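Local coordinates for protein tRNA (adenine(58)-N(1))-methyltransferase TrmI (Thermus thermophilus, PDB 2PWY) that uses S-adenosyl-L-methionine to methylate N1 of adenosine 58 in tRNA, and is required for growth at extreme temperatures, at residues L92-G104 and L162-L174. Numbering follows the deposited sequence.
With SAH (S-adenosyl-L-homocysteine), chain E.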
# COMPACT_ATOMS: atom_id res chain seq x y z
N LEU A 92 8.60 19.70 -6.50
CA LEU A 92 8.95 21.11 -6.70
C LEU A 92 9.99 21.32 -7.81
O LEU A 92 10.24 22.46 -8.24
CB LEU A 92 9.47 21.71 -5.39
CG LEU A 92 8.41 22.03 -4.33
CD1 LEU A 92 9.04 22.20 -2.96
CD2 LEU A 92 7.59 23.28 -4.70
N ASP A 93 10.56 20.21 -8.28
CA ASP A 93 11.54 20.21 -9.37
C ASP A 93 12.69 21.19 -9.07
O ASP A 93 13.06 22.03 -9.90
CB ASP A 93 10.85 20.54 -10.72
CG ASP A 93 11.79 20.39 -11.89
OD1 ASP A 93 12.52 19.37 -11.92
OD2 ASP A 93 11.81 21.30 -12.75
N LEU A 94 13.25 21.07 -7.87
CA LEU A 94 14.31 21.99 -7.44
C LEU A 94 15.68 21.54 -7.92
O LEU A 94 16.05 20.37 -7.78
CB LEU A 94 14.33 22.13 -5.91
CG LEU A 94 13.05 22.69 -5.29
CD1 LEU A 94 13.20 22.71 -3.80
CD2 LEU A 94 12.73 24.10 -5.82
N ALA A 95 16.41 22.49 -8.49
CA ALA A 95 17.75 22.27 -9.01
C ALA A 95 18.68 23.33 -8.41
O ALA A 95 18.20 24.34 -7.87
CB ALA A 95 17.74 22.37 -10.53
N PRO A 96 20.00 23.10 -8.47
CA PRO A 96 20.92 24.10 -7.92
C PRO A 96 20.69 25.50 -8.49
O PRO A 96 20.49 25.66 -9.70
CB PRO A 96 22.30 23.58 -8.31
CG PRO A 96 22.11 22.10 -8.42
CD PRO A 96 20.73 21.93 -9.01
N GLY A 97 20.74 26.49 -7.61
CA GLY A 97 20.65 27.89 -8.01
C GLY A 97 19.25 28.45 -7.90
O GLY A 97 19.05 29.67 -8.01
N MET A 98 18.27 27.57 -7.68
CA MET A 98 16.88 28.01 -7.60
C MET A 98 16.57 28.73 -6.28
O MET A 98 17.30 28.58 -5.30
CB MET A 98 15.92 26.84 -7.81
CG MET A 98 15.78 26.46 -9.27
SD MET A 98 14.59 25.13 -9.51
CE MET A 98 14.77 24.77 -11.26
N ARG A 99 15.45 29.45 -6.28
CA ARG A 99 14.99 30.20 -5.11
C ARG A 99 13.64 29.63 -4.71
O ARG A 99 12.70 29.64 -5.50
CB ARG A 99 14.89 31.68 -5.45
CG ARG A 99 16.19 32.27 -5.97
CD ARG A 99 16.04 33.71 -6.44
NE ARG A 99 16.21 34.68 -5.35
CZ ARG A 99 15.22 35.37 -4.80
NH1 ARG A 99 13.99 35.21 -5.25
NH2 ARG A 99 15.46 36.24 -3.82
N VAL A 100 13.56 29.11 -3.48
CA VAL A 100 12.34 28.46 -3.02
C VAL A 100 11.79 29.15 -1.77
O VAL A 100 12.53 29.47 -0.85
CB VAL A 100 12.57 26.93 -2.78
CG1 VAL A 100 13.66 26.66 -1.73
CG2 VAL A 100 11.26 26.24 -2.41
N LEU A 101 10.48 29.37 -1.78
CA LEU A 101 9.78 29.99 -0.66
C LEU A 101 9.23 28.88 0.23
O LEU A 101 8.64 27.91 -0.27
CB LEU A 101 8.63 30.85 -1.19
CG LEU A 101 7.84 31.69 -0.19
CD1 LEU A 101 8.71 32.79 0.43
CD2 LEU A 101 6.60 32.29 -0.91
N GLU A 102 9.40 29.04 1.54
CA GLU A 102 8.93 28.04 2.50
C GLU A 102 8.17 28.65 3.66
O GLU A 102 8.59 29.66 4.22
CB GLU A 102 10.10 27.23 3.09
CG GLU A 102 9.63 26.19 4.12
CD GLU A 102 10.76 25.53 4.92
OE1 GLU A 102 11.78 26.19 5.23
OE2 GLU A 102 10.60 24.33 5.26
N ALA A 103 7.06 28.02 4.03
CA ALA A 103 6.43 28.29 5.34
C ALA A 103 5.64 27.04 5.78
O ALA A 103 5.09 26.35 4.93
CB ALA A 103 5.50 29.51 5.26
N GLY A 104 5.61 26.73 7.09
CA GLY A 104 6.41 27.42 8.12
C GLY A 104 7.72 26.70 8.38
O GLY A 104 7.80 25.47 8.21
N LEU A 162 7.44 40.38 -0.83
CA LEU A 162 8.01 39.43 -1.79
C LEU A 162 8.06 40.02 -3.20
O LEU A 162 7.18 40.78 -3.58
CB LEU A 162 7.19 38.13 -1.81
CG LEU A 162 7.16 37.30 -0.52
CD1 LEU A 162 6.43 35.98 -0.72
CD2 LEU A 162 8.57 37.05 0.04
N GLU A 163 9.10 39.65 -3.96
CA GLU A 163 9.17 40.01 -5.37
C GLU A 163 8.29 39.09 -6.19
O GLU A 163 8.38 37.87 -6.07
CB GLU A 163 10.61 39.92 -5.88
CG GLU A 163 11.53 40.97 -5.30
CD GLU A 163 12.90 40.89 -5.90
OE1 GLU A 163 13.60 39.88 -5.67
OE2 GLU A 163 13.28 41.85 -6.60
N GLU A 164 7.47 39.67 -7.06
CA GLU A 164 6.59 38.88 -7.92
C GLU A 164 7.37 37.98 -8.89
O GLU A 164 8.35 38.40 -9.50
CB GLU A 164 5.64 39.80 -8.71
CG GLU A 164 4.74 39.05 -9.69
CD GLU A 164 3.72 39.96 -10.36
OE1 GLU A 164 3.33 39.66 -11.51
OE2 GLU A 164 3.30 40.96 -9.74
N ALA A 165 6.91 36.73 -9.01
CA ALA A 165 7.48 35.79 -9.98
C ALA A 165 9.00 35.65 -9.81
O ALA A 165 9.74 35.52 -10.80
CB ALA A 165 7.12 36.20 -11.42
N ALA A 166 9.47 35.68 -8.56
CA ALA A 166 10.90 35.58 -8.26
C ALA A 166 11.31 34.20 -7.75
O ALA A 166 12.49 33.90 -7.66
CB ALA A 166 11.34 36.67 -7.27
N TYR A 167 10.32 33.37 -7.44
CA TYR A 167 10.57 32.07 -6.82
C TYR A 167 10.27 30.91 -7.75
O TYR A 167 9.28 30.93 -8.50
CB TYR A 167 9.78 31.94 -5.51
CG TYR A 167 10.22 32.97 -4.50
CD1 TYR A 167 11.19 32.66 -3.55
CD2 TYR A 167 9.72 34.29 -4.54
CE1 TYR A 167 11.64 33.62 -2.63
CE2 TYR A 167 10.14 35.25 -3.62
CZ TYR A 167 11.10 34.91 -2.67
OH TYR A 167 11.51 35.85 -1.76
N ASP A 168 11.14 29.91 -7.68
CA ASP A 168 11.09 28.74 -8.55
C ASP A 168 10.17 27.64 -8.01
O ASP A 168 9.83 26.70 -8.74
CB ASP A 168 12.50 28.21 -8.79
CG ASP A 168 13.39 29.25 -9.46
OD1 ASP A 168 13.12 29.60 -10.63
OD2 ASP A 168 14.33 29.74 -8.79
N GLY A 169 9.73 27.80 -6.77
CA GLY A 169 8.88 26.81 -6.12
C GLY A 169 8.42 27.38 -4.80
O GLY A 169 9.04 28.32 -4.27
N VAL A 170 7.31 26.85 -4.30
CA VAL A 170 6.78 27.22 -2.99
C VAL A 170 6.48 25.94 -2.23
O VAL A 170 5.67 25.14 -2.68
CB VAL A 170 5.50 28.07 -3.08
CG1 VAL A 170 4.92 28.33 -1.69
CG2 VAL A 170 5.78 29.41 -3.81
N ALA A 171 7.12 25.77 -1.07
CA ALA A 171 6.94 24.59 -0.23
C ALA A 171 6.15 24.99 1.00
O ALA A 171 6.58 25.88 1.75
CB ALA A 171 8.29 24.03 0.19
N LEU A 172 5.01 24.33 1.21
CA LEU A 172 4.18 24.63 2.37
C LEU A 172 4.03 23.44 3.29
O LEU A 172 3.76 22.31 2.84
CB LEU A 172 2.79 25.11 1.95
CG LEU A 172 2.75 26.40 1.12
CD1 LEU A 172 1.32 26.74 0.88
CD2 LEU A 172 3.49 27.55 1.82
N ASP A 173 4.23 23.70 4.57
CA ASP A 173 3.88 22.75 5.62
C ASP A 173 3.31 23.60 6.75
O ASP A 173 4.05 24.16 7.55
CB ASP A 173 5.10 21.94 6.08
CG ASP A 173 4.77 20.96 7.21
OD1 ASP A 173 3.60 20.91 7.68
OD2 ASP A 173 5.71 20.24 7.64
N LEU A 174 1.98 23.71 6.76
CA LEU A 174 1.25 24.50 7.75
C LEU A 174 -0.23 24.12 7.69
O LEU A 174 -0.70 23.55 6.70
CB LEU A 174 1.48 26.02 7.55
CG LEU A 174 1.72 26.62 6.15
CD1 LEU A 174 0.49 26.43 5.29
CD2 LEU A 174 2.09 28.12 6.20
N SAH E . 8.18 21.47 7.70
CA SAH E . 8.59 21.86 9.09
CB SAH E . 7.43 21.71 10.07
CG SAH E . 6.38 22.82 9.90
SD SAH E . 5.18 22.73 11.25
C SAH E . 9.77 21.00 9.50
O SAH E . 10.14 20.07 8.76
OXT SAH E . 10.37 21.22 10.56
C5' SAH E . 4.20 24.16 10.73
C4' SAH E . 4.83 25.49 11.17
O4' SAH E . 4.27 26.54 10.41
C3' SAH E . 4.61 25.86 12.64
O3' SAH E . 5.88 26.14 13.22
C2' SAH E . 3.72 27.10 12.60
O2' SAH E . 4.02 28.05 13.59
C1' SAH E . 4.06 27.68 11.25
N9 SAH E . 3.03 28.45 10.54
C8 SAH E . 1.72 28.12 10.36
N7 SAH E . 1.16 29.07 9.59
C5 SAH E . 2.09 29.97 9.23
C6 SAH E . 2.04 31.13 8.44
N6 SAH E . 0.90 31.53 7.86
N1 SAH E . 3.22 31.86 8.28
C2 SAH E . 4.39 31.46 8.88
N3 SAH E . 4.42 30.32 9.66
C4 SAH E . 3.28 29.59 9.82
O HOH W 1 8.45 24.33 -8.86
O HOH W 2 13.19 37.76 -4.17
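Asp168 turns back on the start of strand 99-103: its OD2 takes the amide of Arg99 on the anti lone pair (N to OD2, 2.8 Å), while its own N gives a bond to Arg99 O. Its CB and CG fit against the extended chain of Met98, and OD1 is salt-bridged to Lys189. With an alanine in place of Asp168 the carboxylate is gone, which is likely to leave the Arg99 amide and Lys189 without this mate and to open a gap beside Met98.

Bent at chi3 (87°), Arg99 lays NH1 over one face of the Tyr167 ring, a cation-pi contact with CZ 4.9 Å from the centroid; in its guanidinium plane NH1 also bonds Ala166 O. Leu101 fills the other side: its CD1 lies over the opposite face, off toward the rim, and CD2 meets Leu162 CD1 tip to tip at 3.7 Å. On the face that carries Val100, Glu102 and Ala171, Leu92 is the bump. Its CD1 presses on Ala171 CB (3.7 Å) and its CD2 drops into the hollow over Gly169, where a CB would be tight.

Between these layers the strands run parallel, Leu101 N to Gly169 O, then Ala171 N to Leu101 O at 2.7 Å. Past Ala103, Asp173 OD2 accepts a hydrogen bond from SAH N (2.8 Å) and Leu174 CB touches adenine C8. Two adjacent central parallel strands, with the cofactor at their C-terminal ends, fit the Rossmann-like fold of the class I methyltransferases to which this enzyme belongs.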